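Local structure of TarM (Staphylococcus aureus subsp. aureus 21178, 4X7R) at residues Q75-K80 with Y174-R179; S93-N98 with I132-D137; S109-I114 with Y119-R124. The protein is a glycosyltransferase-family protein of the GT-B clan whose model carries uridine-5'-diphosphate and a bound glycan, and which extends a long antiparallel sheet from its main body. The protein carries 1 engineered substitution. One frame throughout, in Å; residues are numbered along the deposited sequence.

Contact 1: residues Q75-K80 with Y174-R179; sequences QISNNK and YPYISR
S77, near the end of helix 69-78, pushes its hydroxymethyl group against the start of strand 175-182, where Y176 receives it. From the backbone outward, S77 CB lies 3.5 Å from Y176 CB and just reaches the root of the aromatic ring, with Y176 CG at 4.1 Å. One bond further, S77 OG comes within 3.4 Å of Y176 CB, a plain van der Waals touch between a hydroxyl oxygen and a methylene. The polar partners of S77 OG are a water and D170. The ordered water donates to it at 2.8 Å and donates again to P175 O at 2.9 Å, bridging helix and strand, while D170 OD2 is a further hydrogen-bonding partner of the same hydroxyl. On the strand, CG of Y176 is tucked between N and C of its own backbone (chi1 64°), which carries the ring away from S77 toward F73 and K74 on the helix, F168 on the next strand and Y43. The approach is thus small and short-range, two methylenes and a shared water, with the S77 and Y176 alpha carbons 6.1 Å apart. N78 extends the attachment to the preceding turn, its OD1 bonding to E171 N. The arrangement is that of a helix end laid against one strand of an antiparallel beta meander, joined by a serine and a bridging water.

Contact 2: residues S93-N98 with I132-D137; sequences SERLKN and IDFFKD
The guanidinium of R95 lies flat on the ring of F134, a textbook cation-pi stack. R95 CZ sits 3.8 Å from the ring centroid and 13° off the ring normal, and the two planes are likewise only 13° apart. NH2 reaches furthest across, to 3.4 Å from F134 CG, and it also approaches F134 CB. NE and NH1 hang over other parts of the same face. The arginine achieves this by a bend: after an extended chi2 its chain turns at chi3 (73°), folding the guanidinium back over the ring instead of letting it run past. The base of the side chain packs on the ring as well, with R95 CB 3.7 Å from F134 CE1. F134 meets it with CG opposite the carbonyl carbon, its ring reaching out toward the helix end. L96 touches the ring obliquely near CE1, on the side away from R95, its CD2 methyl 4.3 Å from F134 CE1. A salt bridge from R95 NH1 to E142 OE2 on strand 139-147 fixes the guanidinium from the neighbouring strand, and that carboxylate may partly offset the charge facing the ring. F134 belongs to strand 129-136, with strands 119-126 and 139-147 beside it in the sheet. E142 comes from the latter, while L96 continues onto A121 and I123 of the former, so R95 and L96 together reach three consecutive strands at the end of helix 86-95.

Contact 3: residues S109-I114 with Y119-R124; sequences SRYFDI and YIAYIR
Y111 O takes two backbone hydrogen bonds from the facing strand, from I120 N at 2.7 Å and from A121 N at a longer 3.3 Å, and this doubling marks a classic beta bulge in the hairpin of strands 108-113 and 119-126. The I120 donor is the straighter on the acceptor, whereas the A121 donor sits well off the C=O direction (C=O...N angle 129°). Y111 N answers with a bond to A121 O. Further along, S109 and I123 form a regular hydrogen-bonded pair, S109 N to I123 O at 2.9 Å and I123 N to S109 O at 3.0 Å. Between that pair and the Y111-A121 pair, R110 faces Y122 as a non-hydrogen-bonded pair.

Outward from this ladder, the face bearing R110, F112, Y119 and Y122 is aromatic and cationic. The extended R110 chain runs alongside Y119 toward its phenol oxygen, CG near CE1 and OH, giving only a weak bond from NE to Y119 OH, and one face of its guanidinium looks onto Y122, with E104 as its salt-bridge partner. F112 and Y119 lie nearly parallel (19°) but slid apart, their centroids 5.2 Å from each other. Across the sheet, Y111 lies against the side chains of A121 and I123, with Y111 CE1 3.5 Å from I123 CD1. Beyond the bulge D113, whose OD2 binds T115 and T116 in the turn, packs with I120: I120 CG1 rests 3.5 Å from D113 N, and its CD1 touches D113 CB.

Overall arrangement
All three contacts reach the same long antiparallel sheet, far out on the chain. Contacts 2 and 3 adjoin directly: their centres lie 6 Å apart, and strands 119-126 and 129-136 are neighbours, joined by probable hydrogen bonds from D133 N to Y122 O and from F135 N to I120 O, each 2.8 Å. Contact 1 belongs to another part of the sheet, its centre 25 Å from contact 2 and 29 Å from contact 3; nearest atoms are about 13 Å and about 18 Å away. It uses helix 69-78, contact 2 the next helix, 86-95. In contact 1 the Y176 side chain is about 13 Å from a bound SUS.

Contact 1: residues Q75-K80 with Y174-R179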
loop_
_atom_site.group_PDB
_atom_site.type_symbol
_atom_site.label_atom_id
_atom_site.label_comp_id
_atom_site.label_asym_id
_atom_site.label_seq_id
_atom_site.Cartn_x
_atom_site.Cartn_y
_atom_site.Cartn_z
ATOM N N GLN A 75 22.319 -4.827 7.216
ATOM C CA GLN A 75 23.329 -3.772 7.293
ATOM C C GLN A 75 24.355 -4.067 8.365
ATOM O O GLN A 75 25.537 -3.887 8.106
ATOM C CB GLN A 75 22.681 -2.412 7.491
ATOM C CG GLN A 75 22.133 -1.805 6.195
ATOM C CD GLN A 75 21.099 -0.697 6.388
ATOM O OE1 GLN A 75 20.804 -0.231 7.505
ATOM N NE2 GLN A 75 20.505 -0.266 5.283
ATOM N N ILE A 76 23.939 -4.591 9.535
ATOM C CA ILE A 76 24.859 -5.006 10.616
ATOM C C ILE A 76 25.733 -6.156 10.094
ATOM O O ILE A 76 26.943 -6.117 10.237
ATOM C CB ILE A 76 24.094 -5.381 11.920
ATOM C CG1 ILE A 76 23.432 -4.127 12.542
ATOM C CG2 ILE A 76 25.019 -6.047 12.945
ATOM C CD1 ILE A 76 22.178 -4.438 13.398
ATOM N N SER A 77 25.112 -7.131 9.412
ATOM C CA SER A 77 25.780 -8.292 8.826
ATOM C C SER A 77 26.823 -7.904 7.782
ATOM O O SER A 77 27.907 -8.469 7.789
ATOM C CB SER A 77 24.747 -9.231 8.215
ATOM O OG SER A 77 25.352 -10.449 7.818
ATOM N N ASN A 78 26.493 -6.969 6.881
ATOM C CA ASN A 78 27.395 -6.438 5.841
ATOM C C ASN A 78 28.724 -5.943 6.425
ATOM O O ASN A 78 29.763 -6.154 5.817
ATOM C CB ASN A 78 26.734 -5.270 5.094
ATOM C CG ASN A 78 25.580 -5.658 4.191
ATOM O OD1 ASN A 78 25.433 -6.786 3.762
ATOM N ND2 ASN A 78 24.767 -4.701 3.834
ATOM N N ASN A 79 28.683 -5.294 7.604
ATOM C CA ASN A 79 29.848 -4.765 8.322
ATOM C C ASN A 79 30.755 -5.817 8.918
ATOM O O ASN A 79 31.903 -5.502 9.241
ATOM C CB ASN A 79 29.386 -3.817 9.432
ATOM C CG ASN A 79 28.863 -2.511 8.926
ATOM O OD1 ASN A 79 29.308 -2.003 7.890
ATOM N ND2 ASN A 79 27.889 -1.945 9.648
ATOM N N LYS A 80 30.260 -7.051 9.091
ATOM C CA LYS A 80 31.023 -8.166 9.679
ATOM C C LYS A 80 32.151 -8.718 8.779
ATOM O O LYS A 80 33.154 -9.221 9.283
ATOM C CB LYS A 80 30.047 -9.271 10.135
ATOM C CG LYS A 80 30.659 -10.577 10.656
ATOM C CD LYS A 80 30.889 -10.583 12.162
ATOM C CE LYS A 80 31.041 -11.988 12.710
ATOM N NZ LYS A 80 29.754 -12.754 12.698
ATOM N N TYR A 174 26.575 -13.769 3.098
ATOM C CA TYR A 174 26.607 -14.431 4.408
ATOM C C TYR A 174 25.200 -14.506 5.030
ATOM O O TYR A 174 24.470 -13.515 4.987
ATOM C CB TYR A 174 27.564 -13.695 5.370
ATOM C CG TYR A 174 29.010 -13.729 4.926
ATOM C CD1 TYR A 174 29.843 -14.795 5.265
ATOM C CD2 TYR A 174 29.540 -12.712 4.146
ATOM C CE1 TYR A 174 31.178 -14.827 4.857
ATOM C CE2 TYR A 174 30.853 -12.756 3.699
ATOM C CZ TYR A 174 31.679 -13.796 4.079
ATOM O OH TYR A 174 32.986 -13.776 3.654
ATOM N N PRO A 175 24.829 -15.616 5.685
ATOM C CA PRO A 175 23.495 -15.672 6.339
ATOM C C PRO A 175 23.436 -14.791 7.572
ATOM O O PRO A 175 24.409 -14.761 8.328
ATOM C CB PRO A 175 23.331 -17.146 6.731
ATOM C CG PRO A 175 24.746 -17.687 6.772
ATOM C CD PRO A 175 25.585 -16.882 5.843
ATOM N N TYR A 176 22.299 -14.068 7.778
ATOM C CA TYR A 176 22.148 -13.152 8.913
ATOM C C TYR A 176 20.914 -13.425 9.754
ATOM O O TYR A 176 20.867 -13.030 10.922
ATOM C CB TYR A 176 22.282 -11.651 8.491
ATOM C CG TYR A 176 21.212 -11.157 7.536
ATOM C CD1 TYR A 176 21.318 -11.375 6.165
ATOM C CD2 TYR A 176 20.063 -10.525 8.008
ATOM C CE1 TYR A 176 20.341 -10.925 5.282
ATOM C CE2 TYR A 176 19.067 -10.084 7.132
ATOM C CZ TYR A 176 19.202 -10.309 5.771
ATOM O OH TYR A 176 18.252 -9.871 4.882
ATOM N N ILE A 177 19.922 -14.111 9.154
ATOM C CA ILE A 177 18.659 -14.534 9.761
ATOM C C ILE A 177 18.303 -15.904 9.169
ATOM O O ILE A 177 18.420 -16.090 7.952
ATOM C CB ILE A 177 17.482 -13.508 9.531
ATOM C CG1 ILE A 177 17.675 -12.231 10.337
ATOM C CG2 ILE A 177 16.107 -14.132 9.877
ATOM C CD1 ILE A 177 16.647 -11.174 10.088
ATOM N N SER A 178 17.856 -16.851 10.034
ATOM C CA SER A 178 17.349 -18.177 9.674
ATOM C C SER A 178 16.048 -18.320 10.452
ATOM O O SER A 178 15.959 -17.801 11.565
ATOM C CB SER A 178 18.320 -19.297 10.052
ATOM O OG SER A 178 18.500 -19.350 11.453
ATOM N N ARG A 179 15.026 -18.923 9.855
ATOM C CA ARG A 179 13.728 -19.017 10.532
ATOM C C ARG A 179 12.884 -20.167 10.058
ATOM O O ARG A 179 12.940 -20.545 8.873
ATOM C CB ARG A 179 12.931 -17.699 10.410
ATOM C CG ARG A 179 12.406 -17.410 9.012
ATOM C CD ARG A 179 12.140 -15.930 8.857
ATOM N NE ARG A 179 11.377 -15.677 7.639
ATOM C CZ ARG A 179 10.629 -14.606 7.446
ATOM N NH1 ARG A 179 10.547 -13.673 8.381
ATOM N NH2 ARG A 179 9.961 -14.455 6.315
HETATM O O HOH W 1 26.082 -12.678 9.387
#

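Contact 2: residues S93-N98 with I132-D137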
loop_
_atom_site.group_PDB
_atom_site.type_symbol
_atom_site.label_atom_id
_atom_site.label_comp_id
_atom_site.label_asym_id
_atom_site.label_seq_id
_atom_site.Cartn_x
_atom_site.Cartn_y
_atom_site.Cartn_z
ATOM N N SER A 93 28.288 -24.378 -7.151
ATOM C CA SER A 93 28.976 -24.765 -8.389
ATOM C C SER A 93 29.378 -26.237 -8.367
ATOM O O SER A 93 29.257 -26.903 -9.393
ATOM C CB SER A 93 30.232 -23.923 -8.600
ATOM O OG SER A 93 29.947 -22.535 -8.549
ATOM N N GLU A 94 29.865 -26.740 -7.210
ATOM C CA GLU A 94 30.307 -28.135 -7.057
ATOM C C GLU A 94 29.173 -29.130 -7.208
ATOM O O GLU A 94 29.388 -30.205 -7.753
ATOM C CB GLU A 94 31.044 -28.372 -5.725
ATOM C CG GLU A 94 32.465 -27.818 -5.644
ATOM C CD GLU A 94 33.445 -28.157 -6.757
ATOM O OE1 GLU A 94 33.442 -29.316 -7.235
ATOM O OE2 GLU A 94 34.238 -27.262 -7.130
ATOM N N ARG A 95 27.964 -28.768 -6.744
ATOM C CA ARG A 95 26.764 -29.606 -6.827
ATOM C C ARG A 95 26.270 -29.746 -8.265
ATOM O O ARG A 95 25.539 -30.690 -8.568
ATOM C CB ARG A 95 25.649 -29.057 -5.924
ATOM C CG ARG A 95 26.006 -29.096 -4.447
ATOM C CD ARG A 95 25.017 -28.316 -3.618
ATOM N NE ARG A 95 23.736 -29.011 -3.503
ATOM C CZ ARG A 95 22.745 -28.618 -2.714
ATOM N NH1 ARG A 95 22.875 -27.531 -1.966
ATOM N NH2 ARG A 95 21.616 -29.307 -2.667
ATOM N N LEU A 96 26.655 -28.800 -9.141
ATOM C CA LEU A 96 26.297 -28.802 -10.558
ATOM C C LEU A 96 27.441 -29.359 -11.420
ATOM O O LEU A 96 27.274 -29.522 -12.628
ATOM C CB LEU A 96 25.887 -27.395 -11.018
ATOM C CG LEU A 96 24.597 -26.830 -10.412
ATOM C CD1 LEU A 96 24.534 -25.327 -10.579
ATOM C CD2 LEU A 96 23.371 -27.487 -11.008
ATOM N N LYS A 97 28.599 -29.653 -10.792
ATOM C CA LYS A 97 29.757 -30.225 -11.475
ATOM C C LYS A 97 29.453 -31.696 -11.762
ATOM O O LYS A 97 28.849 -32.385 -10.928
ATOM C CB LYS A 97 31.033 -30.076 -10.628
ATOM C CG LYS A 97 32.317 -30.118 -11.445
ATOM C CD LYS A 97 33.557 -30.207 -10.559
ATOM C CE LYS A 97 34.779 -30.625 -11.339
ATOM N NZ LYS A 97 35.993 -30.660 -10.484
ATOM N N ASN A 98 29.846 -32.159 -12.954
ATOM C CA ASN A 98 29.619 -33.524 -13.428
ATOM C C ASN A 98 28.118 -33.863 -13.579
ATOM O O ASN A 98 27.640 -34.893 -13.093
ATOM C CB ASN A 98 30.431 -34.571 -12.629
ATOM C CG ASN A 98 31.936 -34.458 -12.801
ATOM O OD1 ASN A 98 32.455 -34.187 -13.895
ATOM N ND2 ASN A 98 32.679 -34.704 -11.726
ATOM N N ILE A 132 17.618 -21.320 -8.265
ATOM C CA ILE A 132 18.239 -22.648 -8.394
ATOM C C ILE A 132 17.535 -23.566 -7.417
ATOM O O ILE A 132 17.662 -23.380 -6.206
ATOM C CB ILE A 132 19.785 -22.698 -8.235
ATOM C CG1 ILE A 132 20.509 -21.739 -9.192
ATOM C CG2 ILE A 132 20.306 -24.137 -8.394
ATOM C CD1 ILE A 132 22.057 -21.660 -8.958
ATOM N N ASP A 133 16.747 -24.517 -7.947
ATOM C CA ASP A 133 16.028 -25.511 -7.160
ATOM C C ASP A 133 16.839 -26.791 -7.170
ATOM O O ASP A 133 17.222 -27.261 -8.242
ATOM C CB ASP A 133 14.620 -25.755 -7.726
ATOM C CG ASP A 133 13.664 -24.604 -7.557
ATOM O OD1 ASP A 133 14.087 -23.553 -7.030
ATOM O OD2 ASP A 133 12.479 -24.757 -7.928
ATOM N N PHE A 134 17.169 -27.316 -5.980
ATOM C CA PHE A 134 17.908 -28.564 -5.856
ATOM C C PHE A 134 16.967 -29.681 -5.496
ATOM O O PHE A 134 15.975 -29.473 -4.796
ATOM C CB PHE A 134 19.074 -28.464 -4.868
ATOM C CG PHE A 134 20.311 -27.820 -5.440
ATOM C CD1 PHE A 134 21.109 -28.498 -6.356
ATOM C CD2 PHE A 134 20.704 -26.545 -5.035
ATOM C CE1 PHE A 134 22.256 -27.898 -6.885
ATOM C CE2 PHE A 134 21.860 -25.953 -5.552
ATOM C CZ PHE A 134 22.630 -26.629 -6.470
ATOM N N PHE A 135 17.261 -30.863 -6.011
ATOM C CA PHE A 135 16.442 -32.057 -5.843
ATOM C C PHE A 135 17.197 -33.197 -5.203
ATOM O O PHE A 135 18.424 -33.271 -5.313
ATOM C CB PHE A 135 15.882 -32.508 -7.208
ATOM C CG PHE A 135 14.900 -31.521 -7.777
ATOM C CD1 PHE A 135 15.338 -30.383 -8.442
ATOM C CD2 PHE A 135 13.532 -31.733 -7.663
ATOM C CE1 PHE A 135 14.423 -29.446 -8.932
ATOM C CE2 PHE A 135 12.621 -30.807 -8.172
ATOM C CZ PHE A 135 13.074 -29.665 -8.793
ATOM N N LYS A 136 16.449 -34.069 -4.509
ATOM C CA LYS A 136 16.940 -35.303 -3.884
ATOM C C LYS A 136 15.803 -36.312 -3.994
ATOM O O LYS A 136 14.681 -36.041 -3.544
ATOM C CB LYS A 136 17.403 -35.090 -2.431
ATOM C CG LYS A 136 18.094 -36.309 -1.828
ATOM C CD LYS A 136 18.629 -36.038 -0.431
ATOM C CE LYS A 136 19.303 -37.262 0.144
ATOM N NZ LYS A 136 19.808 -37.015 1.519
ATOM N N ASP A 137 16.084 -37.437 -4.686
ATOM C CA ASP A 137 15.148 -38.518 -4.973
ATOM C C ASP A 137 13.866 -37.986 -5.634
ATOM O O ASP A 137 12.752 -38.281 -5.198
ATOM C CB ASP A 137 14.941 -39.442 -3.747
ATOM C CG ASP A 137 16.073 -40.458 -3.568
ATOM O OD1 ASP A 137 17.219 -40.036 -3.256
ATOM O OD2 ASP A 137 15.827 -41.671 -3.789
#

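Contact 3: residues S109-I114 with Y119-R124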
loop_
_atom_site.group_PDB
_atom_site.type_symbol
_atom_site.label_atom_id
_atom_site.label_comp_id
_atom_site.label_asym_id
_atom_site.label_seq_id
_atom_site.Cartn_x
_atom_site.Cartn_y
_atom_site.Cartn_z
ATOM N N SER A 109 16.798 -24.416 -17.507
ATOM C CA SER A 109 17.599 -25.624 -17.735
ATOM C C SER A 109 17.495 -26.616 -16.574
ATOM O O SER A 109 17.215 -26.214 -15.445
ATOM C CB SER A 109 19.058 -25.273 -18.014
ATOM O OG SER A 109 19.200 -24.614 -19.261
ATOM N N ARG A 110 17.721 -27.916 -16.862
ATOM C CA ARG A 110 17.709 -28.992 -15.867
ATOM C C ARG A 110 19.042 -29.711 -15.835
ATOM O O ARG A 110 19.751 -29.738 -16.844
ATOM C CB ARG A 110 16.533 -29.955 -16.054
ATOM C CG ARG A 110 15.203 -29.358 -15.620
ATOM C CD ARG A 110 14.035 -30.263 -15.986
ATOM N NE ARG A 110 12.754 -29.657 -15.626
ATOM C CZ ARG A 110 12.067 -28.829 -16.408
ATOM N NH1 ARG A 110 12.522 -28.510 -17.613
ATOM N NH2 ARG A 110 10.924 -28.306 -15.987
ATOM N N TYR A 111 19.425 -30.230 -14.655
ATOM C CA TYR A 111 20.725 -30.875 -14.459
ATOM C C TYR A 111 20.569 -32.262 -13.880
ATOM O O TYR A 111 19.839 -32.438 -12.911
ATOM C CB TYR A 111 21.668 -29.972 -13.613
ATOM C CG TYR A 111 21.882 -28.614 -14.250
ATOM C CD1 TYR A 111 20.943 -27.597 -14.100
ATOM C CD2 TYR A 111 22.964 -28.381 -15.095
ATOM C CE1 TYR A 111 21.072 -26.387 -14.773
ATOM C CE2 TYR A 111 23.123 -27.158 -15.745
ATOM C CZ TYR A 111 22.176 -26.163 -15.575
ATOM O OH TYR A 111 22.311 -24.950 -16.206
ATOM N N PHE A 112 21.225 -33.254 -14.507
ATOM C CA PHE A 112 21.157 -34.672 -14.145
ATOM C C PHE A 112 22.562 -35.201 -13.877
ATOM O O PHE A 112 23.447 -34.957 -14.691
ATOM C CB PHE A 112 20.457 -35.473 -15.283
ATOM C CG PHE A 112 18.998 -35.106 -15.466
ATOM C CD1 PHE A 112 18.632 -33.951 -16.157
ATOM C CD2 PHE A 112 17.990 -35.900 -14.932
ATOM C CE1 PHE A 112 17.285 -33.580 -16.276
ATOM C CE2 PHE A 112 16.639 -35.529 -15.057
ATOM C CZ PHE A 112 16.298 -34.373 -15.732
ATOM N N ASP A 113 22.783 -35.908 -12.746
ATOM C CA ASP A 113 24.113 -36.448 -12.439
ATOM C C ASP A 113 24.499 -37.576 -13.373
ATOM O O ASP A 113 23.699 -38.474 -13.614
ATOM C CB ASP A 113 24.259 -36.871 -10.966
ATOM C CG ASP A 113 25.655 -37.362 -10.596
ATOM O OD1 ASP A 113 26.557 -36.513 -10.414
ATOM O OD2 ASP A 113 25.856 -38.595 -10.533
ATOM N N ILE A 114 25.732 -37.514 -13.898
ATOM C CA ILE A 114 26.323 -38.476 -14.822
ATOM C C ILE A 114 26.365 -39.915 -14.262
ATOM O O ILE A 114 26.174 -40.858 -15.030
ATOM C CB ILE A 114 27.682 -37.921 -15.354
ATOM C CG1 ILE A 114 27.431 -36.932 -16.515
ATOM C CG2 ILE A 114 28.682 -39.021 -15.763
ATOM C CD1 ILE A 114 28.388 -35.746 -16.610
ATOM N N TYR A 119 17.876 -36.390 -11.310
ATOM C CA TYR A 119 17.577 -34.965 -11.405
ATOM C C TYR A 119 18.183 -34.231 -10.184
ATOM O O TYR A 119 17.766 -34.479 -9.051
ATOM C CB TYR A 119 16.047 -34.845 -11.427
ATOM C CG TYR A 119 15.444 -33.482 -11.664
ATOM C CD1 TYR A 119 16.124 -32.508 -12.393
ATOM C CD2 TYR A 119 14.138 -33.203 -11.266
ATOM C CE1 TYR A 119 15.547 -31.264 -12.650
ATOM C CE2 TYR A 119 13.545 -31.972 -11.536
ATOM C CZ TYR A 119 14.251 -31.006 -12.230
ATOM O OH TYR A 119 13.648 -29.802 -12.497
ATOM N N ILE A 120 19.205 -33.383 -10.424
ATOM C CA ILE A 120 19.948 -32.613 -9.412
ATOM C C ILE A 120 19.362 -31.201 -9.246
ATOM O O ILE A 120 19.021 -30.800 -8.127
ATOM C CB ILE A 120 21.486 -32.573 -9.738
ATOM C CG1 ILE A 120 22.119 -33.979 -9.899
ATOM C CG2 ILE A 120 22.283 -31.702 -8.760
ATOM C CD1 ILE A 120 21.934 -35.012 -8.697
ATOM N N ALA A 121 19.285 -30.438 -10.350
ATOM C CA ALA A 121 18.794 -29.070 -10.267
ATOM C C ALA A 121 17.950 -28.579 -11.417
ATOM O O ALA A 121 18.001 -29.100 -12.525
ATOM C CB ALA A 121 19.953 -28.107 -10.022
ATOM N N TYR A 122 17.192 -27.535 -11.124
ATOM C CA TYR A 122 16.375 -26.758 -12.030
ATOM C C TYR A 122 16.830 -25.303 -11.844
ATOM O O TYR A 122 16.827 -24.794 -10.715
ATOM C CB TYR A 122 14.890 -26.910 -11.668
ATOM C CG TYR A 122 13.974 -25.969 -12.412
ATOM C CD1 TYR A 122 13.427 -26.323 -13.643
ATOM C CD2 TYR A 122 13.599 -24.746 -11.857
ATOM C CE1 TYR A 122 12.559 -25.466 -14.320
ATOM C CE2 TYR A 122 12.739 -23.881 -12.528
ATOM C CZ TYR A 122 12.222 -24.246 -13.760
ATOM O OH TYR A 122 11.368 -23.397 -14.417
ATOM N N ILE A 123 17.233 -24.645 -12.943
ATOM C CA ILE A 123 17.640 -23.234 -12.928
ATOM C C ILE A 123 16.741 -22.437 -13.875
ATOM O O ILE A 123 16.584 -22.828 -15.033
ATOM C CB ILE A 123 19.157 -23.014 -13.228
ATOM C CG1 ILE A 123 20.053 -23.876 -12.294
ATOM C CG2 ILE A 123 19.508 -21.505 -13.146
ATOM C CD1 ILE A 123 21.533 -23.754 -12.471
ATOM N N ARG A 124 16.165 -21.329 -13.382
ATOM C CA ARG A 124 15.325 -20.423 -14.160
ATOM C C ARG A 124 15.895 -18.997 -14.048
ATOM O O ARG A 124 15.848 -18.387 -12.974
ATOM C CB ARG A 124 13.854 -20.498 -13.696
ATOM C CG ARG A 124 12.858 -19.677 -14.520
ATOM C CD ARG A 124 11.705 -19.135 -13.670
ATOM N NE ARG A 124 10.977 -20.199 -12.967
ATOM C CZ ARG A 124 10.430 -20.077 -11.761
ATOM N NH1 ARG A 124 10.507 -18.928 -11.102
ATOM N NH2 ARG A 124 9.804 -21.106 -11.202
#